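Local coordinates for protein glycoside Hydrolase (Bacteroides uniformis, PDB 5T9X) that probably hydrolyses agarose as a family 16 glycoside hydrolase in the agarose-degrading pathway of a human gut bacterium, at residues L264-D269 and R274-K279; P56-A61 and Y163-A168. One frame throughout, in Å; residues are numbered along the deposited sequence.

How the interactions relate
Both contacts belong to the same antiparallel sheet of the sandwich, and their centres lie about 12 Å apart. Interaction 1 is the hairpin formed by strands 263-268 and 271-277; interaction 2 lays the loop before strand 65-69 over the neighbouring part of the sheet. They touch mainly through Tyr267, whose OH lies 3.3 Å from CB of Val59. Its CD1 packs 3.7 Å from CG of Pro58, and its CB 3.7 Å from OH of Tyr163. The bound sodium ion, held by Glu51, Asp75, Asn77, Gly118 and Asp332, is about 12 Å from the side chain of Glu165; Asp332, on strand 329-341, is backbone hydrogen-bonded to Tyr167 of strand 162-169. Neither contact supplies a sodium ligand.

Interaction 1 of 2, residues L264-D269 and R274-K279; sequences LEYYVD and RRVSGK
Leu264 and Val276 form a hydrogen-bonded antiparallel pair, Leu264 N reaching Val276 O at 2.9 Å and Val276 N reaching Leu264 O at 2.8 Å. Tyr266 N continues the ladder to Arg274 O, also at 2.8 Å. Between them Glu265 and Arg275 form the non-hydrogen-bonded pair, and Glu265 CA makes a C-H...O contact with the neighbouring Arg274 O.

The charged contact is a salt bridge on the face carrying Glu265 and Arg275. The arginine chain bends at chi2 and chi3 (chi3 40°), which swings NH1 back to within 3.1 Å of Glu265 OE2. The carboxylate oxygen lies in the guanidinium plane, whereas NH1 stands above the carboxylate plane; the two planes are 74° apart. Glu265 OE1 accepts a second bond, from Tyr267 OH at 2.7 Å, so both oxygens are engaged.

Apolar packing lies on the other face, where Tyr266 CE2 meets Val276 CG2 at 4.1 Å and Leu264 CB lies beside Val276 CB. Tyr266 OH bonds Ser218 O and Arg274 pairs with Asp234, both in the facing sheet. This is a two-stranded beta hairpin at the end of one sheet of the jelly-roll sandwich expected of family 16 glycoside hydrolases.

Interaction 2 of 2, residues P56-A61 and Y163-A168; sequences PVPVSA and YVEAYA
The loop leading into strand 65-69 crosses one face of an antiparallel sheet of the beta sandwich, where Val57 and Pro58 pack against Tyr163 of strand 162-169. The proline ring comes from the direction opposite to the tyrosine and meets its phenol end: Pro58 CD is 3.5 Å from Tyr163 CZ and 3.6 Å from Tyr163 CE2, while Pro58 CG lies 3.1 Å from Tyr163 OH. Val57 slides past the ring in the opposite sense, bringing CG1 to 4.0 Å from Tyr163 CD2. Tyr163 holds CG anti to its own backbone nitrogen (chi1 -179°), a setting that sends the ring out from the strand to the loop.

Two residues along the strand, Glu165 stands beside the same hydroxyl. Its OE2 lies in the plane of the Tyr163 ring, at the edge, and accepts a hydrogen bond from Tyr163 OH, a very short bond as modelled, whose exact length is doubtful at this resolution. Pro58 CD lies 4.0 Å from Glu165 OE2. The other carboxylate oxygen, OE1, forms a salt bridge with Arg335 of the adjoining strand 329-341.

With an alanine in place of Tyr163 the ring is gone, and a gap would probably open under Val57 and Pro58, leaving Glu165 OE2 without its hydroxyl partner.

The chemistry is thus divided: the loop packs on the strand by aliphatic-aromatic contact, which has little directional demand, while the polar pairing of Glu165 with Tyr163 and Arg335 joins side chains of neighbouring strands on that face, where Arg335 is likely to favour the ionised form of Glu165.

Interaction 1 of 2, residues L264-D269 and R274-K279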
ATOM      1  N   LEU A 264      -0.113  14.850  -7.681  1.00 19.93           N
ATOM      2  CA  LEU A 264       0.670  13.862  -6.952  1.00 21.09           C
ATOM      3  C   LEU A 264       2.078  13.785  -7.522  1.00 21.14           C
ATOM      4  O   LEU A 264       2.266  13.955  -8.722  1.00 22.56           O
ATOM      5  CB  LEU A 264       0.046  12.466  -7.061  1.00 19.77           C
ATOM      6  CG  LEU A 264      -1.426  12.426  -6.726  1.00 19.84           C
ATOM      7  CD1 LEU A 264      -2.043  11.083  -7.110  1.00 19.63           C
ATOM      8  CD2 LEU A 264      -1.641  12.748  -5.260  1.00 19.95           C
ATOM      9  N   GLU A 265       3.054  13.526  -6.651  1.00 22.06           N
ATOM     10  CA  GLU A 265       4.460  13.266  -7.034  1.00 22.88           C
ATOM     11  C   GLU A 265       4.892  12.059  -6.234  1.00 21.32           C
ATOM     12  O   GLU A 265       4.666  12.032  -5.017  1.00 20.86           O
ATOM     13  CB  GLU A 265       5.371  14.463  -6.738  1.00 25.26           C
ATOM     14  CG  GLU A 265       5.256  15.599  -7.760  1.00 29.40           C
ATOM     15  CD  GLU A 265       6.056  16.884  -7.417  1.00 34.31           C
ATOM     16  OE1 GLU A 265       6.760  16.925  -6.376  1.00 37.81           O
ATOM     17  OE2 GLU A 265       5.982  17.874  -8.199  1.00 37.45           O
ATOM     18  N   TYR A 266       5.458  11.050  -6.908  1.00 19.94           N
ATOM     19  CA  TYR A 266       5.922   9.826  -6.244  1.00 19.63           C
ATOM     20  C   TYR A 266       7.450   9.836  -6.126  1.00 19.85           C
ATOM     21  O   TYR A 266       8.166  10.206  -7.095  1.00 19.74           O
ATOM     22  CB  TYR A 266       5.435   8.545  -6.963  1.00 18.90           C
ATOM     23  CG  TYR A 266       3.933   8.366  -7.004  1.00 18.28           C
ATOM     24  CD1 TYR A 266       3.275   7.577  -6.074  1.00 18.07           C
ATOM     25  CD2 TYR A 266       3.158   8.981  -8.007  1.00 17.61           C
ATOM     26  CE1 TYR A 266       1.887   7.383  -6.150  1.00 17.91           C
ATOM     27  CE2 TYR A 266       1.775   8.814  -8.070  1.00 16.90           C
ATOM     28  CZ  TYR A 266       1.140   8.017  -7.144  1.00 17.43           C
ATOM     29  OH  TYR A 266      -0.236   7.854  -7.215  1.00 17.42           O
ATOM     30  N   TYR A 267       7.933   9.402  -4.955  1.00 19.37           N
ATOM     31  CA  TYR A 267       9.363   9.395  -4.641  1.00 19.96           C
ATOM     32  C   TYR A 267       9.817   7.999  -4.249  1.00 19.51           C
ATOM     33  O   TYR A 267       9.257   7.384  -3.370  1.00 18.93           O
ATOM     34  CB  TYR A 267       9.683  10.399  -3.532  1.00 20.59           C
ATOM     35  CG  TYR A 267       9.480  11.831  -3.961  1.00 20.62           C
ATOM     36  CD1 TYR A 267      10.551  12.597  -4.408  1.00 21.09           C
ATOM     37  CD2 TYR A 267       8.211  12.422  -3.923  1.00 21.21           C
ATOM     38  CE1 TYR A 267      10.376  13.931  -4.799  1.00 21.25           C
ATOM     39  CE2 TYR A 267       8.015  13.740  -4.322  1.00 21.89           C
ATOM     40  CZ  TYR A 267       9.110  14.488  -4.771  1.00 22.71           C
ATOM     41  OH  TYR A 267       8.947  15.791  -5.189  1.00 24.76           O
ATOM     42  N   VAL A 268      10.835   7.488  -4.924  1.00 20.64           N
ATOM     43  CA  VAL A 268      11.408   6.178  -4.595  1.00 20.65           C
ATOM     44  C   VAL A 268      12.860   6.422  -4.210  1.00 21.55           C
ATOM     45  O   VAL A 268      13.634   7.032  -4.980  1.00 20.52           O
ATOM     46  CB  VAL A 268      11.301   5.199  -5.758  1.00 20.30           C
ATOM     47  CG1 VAL A 268      12.018   3.898  -5.443  1.00 20.66           C
ATOM     48  CG2 VAL A 268       9.838   4.928  -6.053  1.00 20.44           C
ATOM     49  N   ASP A 269      13.190   6.001  -2.987  1.00 22.20           N
ATOM     50  CA  ASP A 269      14.491   6.250  -2.373  1.00 23.05           C
ATOM     51  C   ASP A 269      14.936   7.705  -2.570  1.00 22.74           C
ATOM     52  O   ASP A 269      16.039   7.954  -2.994  1.00 23.30           O
ATOM     53  CB  ASP A 269      15.524   5.236  -2.886  1.00 23.05           C
ATOM     54  CG  ASP A 269      15.203   3.772  -2.463  1.00 26.77           C
ATOM     55  OD1 ASP A 269      14.724   3.499  -1.311  1.00 26.47           O
ATOM     56  OD2 ASP A 269      15.459   2.856  -3.295  1.00 29.89           O
ATOM     57  N   ARG A 274       7.858   9.879 -10.647  1.00 28.43           N
ATOM     58  CA  ARG A 274       6.608   9.999 -11.377  1.00 26.87           C
ATOM     59  C   ARG A 274       5.745  11.147 -10.891  1.00 27.74           C
ATOM     60  O   ARG A 274       5.346  11.186  -9.717  1.00 28.29           O
ATOM     61  CB  ARG A 274       5.789   8.723 -11.275  1.00 26.70           C
ATOM     62  CG  ARG A 274       4.500   8.811 -12.091  1.00 26.74           C
ATOM     63  CD  ARG A 274       3.919   7.439 -12.264  1.00 28.77           C
ATOM     64  NE  ARG A 274       2.566   7.427 -12.804  1.00 29.81           N
ATOM     65  CZ  ARG A 274       2.237   7.622 -14.078  1.00 29.06           C
ATOM     66  NH1 ARG A 274       3.172   7.870 -15.003  1.00 27.18           N
ATOM     67  NH2 ARG A 274       0.948   7.558 -14.419  1.00 29.74           N
ATOM     68  N   ARG A 275       5.396  12.031 -11.817  1.00 27.13           N
ATOM     69  CA  ARG A 275       4.534  13.163 -11.530  1.00 28.11           C
ATOM     70  C   ARG A 275       3.189  12.937 -12.187  1.00 26.22           C
ATOM     71  O   ARG A 275       3.127  12.697 -13.402  1.00 27.06           O
ATOM     72  CB  ARG A 275       5.175  14.449 -12.066  1.00 29.51           C
ATOM     73  CG  ARG A 275       4.236  15.658 -12.129  1.00 32.55           C
ATOM     74  CD  ARG A 275       4.956  16.993 -11.930  1.00 34.90           C
ATOM     75  NE  ARG A 275       6.239  16.964 -12.635  1.00 37.73           N
ATOM     76  CZ  ARG A 275       7.442  17.109 -12.080  1.00 38.33           C
ATOM     77  NH1 ARG A 275       7.603  17.368 -10.772  1.00 39.20           N
ATOM     78  NH2 ARG A 275       8.501  17.006 -12.866  1.00 39.38           N
ATOM     79  N   VAL A 276       2.119  13.060 -11.407  1.00 24.01           N
ATOM     80  CA  VAL A 276       0.756  12.930 -11.930  1.00 23.63           C
ATOM     81  C   VAL A 276       0.020  14.265 -11.703  1.00 23.34           C
ATOM     82  O   VAL A 276      -0.387  14.608 -10.584  1.00 20.96           O
ATOM     83  CB  VAL A 276       0.069  11.728 -11.275  1.00 24.44           C
ATOM     84  CG1 VAL A 276      -1.401  11.655 -11.637  1.00 25.22           C
ATOM     85  CG2 VAL A 276       0.782  10.430 -11.659  1.00 24.72           C
ATOM     86  N   SER A 277      -0.115  15.023 -12.785  1.00 24.46           N
ATOM     87  CA  SER A 277      -0.545  16.429 -12.732  1.00 26.41           C
ATOM     88  C   SER A 277      -1.593  16.776 -13.803  1.00 25.58           C
ATOM     89  O   SER A 277      -1.378  16.528 -15.005  1.00 24.46           O
ATOM     90  CB  SER A 277       0.680  17.322 -12.947  1.00 28.26           C
ATOM     91  OG  SER A 277       0.349  18.682 -12.759  1.00 29.99           O
ATOM     92  N   GLY A 278      -2.710  17.348 -13.364  1.00 25.32           N
ATOM     93  CA  GLY A 278      -3.740  17.828 -14.260  1.00 25.47           C
ATOM     94  C   GLY A 278      -4.900  16.868 -14.407  1.00 27.07           C
ATOM     95  O   GLY A 278      -4.751  15.645 -14.272  1.00 25.61           O
ATOM     96  N   LYS A 279      -6.047  17.468 -14.702  1.00 30.69           N
ATOM     97  CA  LYS A 279      -7.345  16.814 -14.826  1.00 34.27           C
ATOM     98  C   LYS A 279      -7.316  15.622 -15.786  1.00 29.70           C
ATOM     99  O   LYS A 279      -7.910  14.605 -15.536  1.00 26.08           O
ATOM    100  CB  LYS A 279      -8.367  17.846 -15.334  1.00 41.60           C
ATOM    101  CG  LYS A 279      -9.811  17.395 -15.230  1.00 54.17           C
ATOM    102  CD  LYS A 279     -10.722  18.108 -16.236  1.00 62.68           C
ATOM    103  CE  LYS A 279     -12.190  17.740 -16.004  1.00 65.60           C
ATOM    104  NZ  LYS A 279     -12.490  16.305 -16.298  1.00 66.19           N
TER

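Interaction 2 of 2, residues P56-A61 and Y163-A168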
ATOM      1  N   PRO A  56      16.394  12.877   4.318  1.00 31.17           N
ATOM      2  CA  PRO A  56      15.556  14.086   4.297  1.00 30.21           C
ATOM      3  C   PRO A  56      14.261  13.894   3.518  1.00 28.52           C
ATOM      4  O   PRO A  56      14.116  12.949   2.744  1.00 27.52           O
ATOM      5  CB  PRO A  56      16.424  15.095   3.569  1.00 32.03           C
ATOM      6  CG  PRO A  56      17.183  14.256   2.584  1.00 34.94           C
ATOM      7  CD  PRO A  56      17.409  12.901   3.247  1.00 34.11           C
ATOM      8  N   VAL A  57      13.330  14.812   3.756  1.00 27.25           N
ATOM      9  CA  VAL A  57      12.105  14.895   3.012  1.00 24.94           C
ATOM     10  C   VAL A  57      12.543  15.313   1.602  1.00 24.15           C
ATOM     11  O   VAL A  57      13.234  16.298   1.443  1.00 23.24           O
ATOM     12  CB  VAL A  57      11.107  15.864   3.645  1.00 24.76           C
ATOM     13  CG1 VAL A  57       9.833  15.914   2.819  1.00 25.69           C
ATOM     14  CG2 VAL A  57      10.756  15.405   5.057  1.00 25.86           C
ATOM     15  N   PRO A  58      12.188  14.523   0.579  1.00 24.37           N
ATOM     16  CA  PRO A  58      12.863  14.714  -0.706  1.00 24.70           C
ATOM     17  C   PRO A  58      12.346  15.876  -1.548  1.00 25.16           C
ATOM     18  O   PRO A  58      12.750  16.003  -2.668  1.00 25.55           O
ATOM     19  CB  PRO A  58      12.619  13.382  -1.419  1.00 24.59           C
ATOM     20  CG  PRO A  58      11.359  12.830  -0.810  1.00 24.41           C
ATOM     21  CD  PRO A  58      11.251  13.378   0.571  1.00 23.86           C
ATOM     22  N   VAL A  59      11.477  16.720  -1.014  1.00 26.43           N
ATOM     23  CA  VAL A  59      10.924  17.842  -1.759  1.00 27.35           C
ATOM     24  C   VAL A  59      10.723  19.018  -0.808  1.00 27.42           C
ATOM     25  O   VAL A  59      10.502  18.816   0.384  1.00 26.76           O
ATOM     26  CB  VAL A  59       9.598  17.436  -2.451  1.00 27.62           C
ATOM     27  CG1 VAL A  59       8.600  16.840  -1.456  1.00 28.19           C
ATOM     28  CG2 VAL A  59       8.991  18.601  -3.241  1.00 28.43           C
ATOM     29  N   SER A  60      10.821  20.230  -1.342  1.00 29.21           N
ATOM     30  CA  SER A  60      10.638  21.442  -0.555  1.00 31.65           C
ATOM     31  C   SER A  60       9.189  21.628  -0.122  1.00 32.65           C
ATOM     32  O   SER A  60       8.252  21.319  -0.863  1.00 34.04           O
ATOM     33  CB  SER A  60      11.080  22.685  -1.336  1.00 32.72           C
ATOM     34  OG  SER A  60      10.666  23.854  -0.637  1.00 37.66           O
ATOM     35  N   ALA A  61       9.021  22.194   1.063  1.00 33.64           N
ATOM     36  CA  ALA A  61       7.707  22.435   1.618  1.00 35.47           C
ATOM     37  C   ALA A  61       7.043  23.671   0.995  1.00 38.23           C
ATOM     38  O   ALA A  61       5.846  23.930   1.217  1.00 35.13           O
ATOM     39  CB  ALA A  61       7.787  22.572   3.135  1.00 35.36           C
ATOM     40  N   TYR A 163       2.918  14.668   2.795  1.00 18.05           N
ATOM     41  CA  TYR A 163       3.915  13.746   2.264  1.00 18.23           C
ATOM     42  C   TYR A 163       3.858  12.524   3.115  1.00 17.61           C
ATOM     43  O   TYR A 163       3.985  12.639   4.318  1.00 16.86           O
ATOM     44  CB  TYR A 163       5.306  14.351   2.289  1.00 19.06           C
ATOM     45  CG  TYR A 163       6.337  13.419   1.731  1.00 19.84           C
ATOM     46  CD1 TYR A 163       6.326  13.073   0.382  1.00 20.81           C
ATOM     47  CD2 TYR A 163       7.327  12.867   2.536  1.00 20.28           C
ATOM     48  CE1 TYR A 163       7.262  12.196  -0.149  1.00 20.04           C
ATOM     49  CE2 TYR A 163       8.270  11.985   2.005  1.00 21.01           C
ATOM     50  CZ  TYR A 163       8.220  11.658   0.667  1.00 21.05           C
ATOM     51  OH  TYR A 163       9.143  10.804   0.127  1.00 24.24           O
ATOM     52  N   VAL A 164       3.596  11.366   2.505  1.00 17.64           N
ATOM     53  CA  VAL A 164       3.506  10.084   3.253  1.00 17.16           C
ATOM     54  C   VAL A 164       4.538   9.154   2.653  1.00 17.50           C
ATOM     55  O   VAL A 164       4.549   8.975   1.427  1.00 17.90           O
ATOM     56  CB  VAL A 164       2.120   9.441   3.126  1.00 17.19           C
ATOM     57  CG1 VAL A 164       2.043   8.141   3.931  1.00 17.48           C
ATOM     58  CG2 VAL A 164       1.017  10.417   3.541  1.00 16.74           C
ATOM     59  N   GLU A 165       5.425   8.601   3.487  1.00 17.74           N
ATOM     60  CA  GLU A 165       6.553   7.781   3.011  1.00 18.54           C
ATOM     61  C   GLU A 165       6.636   6.544   3.861  1.00 18.27           C
ATOM     62  O   GLU A 165       6.646   6.669   5.066  1.00 18.66           O
ATOM     63  CB  GLU A 165       7.881   8.562   3.065  1.00 19.66           C
ATOM     64  CG  GLU A 165       9.027   8.003   2.218  1.00 21.49           C
ATOM     65  CD  GLU A 165      10.325   8.833   2.303  1.00 23.79           C
ATOM     66  OE1 GLU A 165      10.931   8.826   3.399  1.00 26.83           O
ATOM     67  OE2 GLU A 165      10.788   9.459   1.308  1.00 23.88           O
ATOM     68  N   ALA A 166       6.686   5.360   3.246  1.00 18.26           N
ATOM     69  CA  ALA A 166       6.988   4.141   3.981  1.00 18.87           C
ATOM     70  C   ALA A 166       8.373   3.636   3.619  1.00 19.70           C
ATOM     71  O   ALA A 166       8.870   3.902   2.543  1.00 18.18           O
ATOM     72  CB  ALA A 166       5.951   3.072   3.722  1.00 19.56           C
ATOM     73  N   TYR A 167       8.993   2.964   4.586  1.00 20.75           N
ATOM     74  CA  TYR A 167      10.253   2.248   4.419  1.00 21.61           C
ATOM     75  C   TYR A 167       9.888   0.781   4.640  1.00 21.83           C
ATOM     76  O   TYR A 167       9.500   0.372   5.764  1.00 21.17           O
ATOM     77  CB  TYR A 167      11.272   2.714   5.469  1.00 21.65           C
ATOM     78  CG  TYR A 167      12.710   2.310   5.232  1.00 21.04           C
ATOM     79  CD1 TYR A 167      13.298   2.503   3.993  1.00 21.10           C
ATOM     80  CD2 TYR A 167      13.511   1.822   6.269  1.00 21.98           C
ATOM     81  CE1 TYR A 167      14.624   2.189   3.768  1.00 21.98           C
ATOM     82  CE2 TYR A 167      14.848   1.490   6.053  1.00 21.88           C
ATOM     83  CZ  TYR A 167      15.401   1.691   4.793  1.00 22.56           C
ATOM     84  OH  TYR A 167      16.709   1.387   4.488  1.00 23.37           O
ATOM     85  N   ALA A 168       9.958   0.011   3.558  1.00 21.04           N
ATOM     86  CA  ALA A 168       9.308  -1.281   3.521  1.00 20.74           C
ATOM     87  C   ALA A 168      10.067  -2.282   2.691  1.00 21.46           C
ATOM     88  O   ALA A 168      10.761  -1.939   1.714  1.00 21.71           O
ATOM     89  CB  ALA A 168       7.933  -1.108   2.938  1.00 21.63           C
TER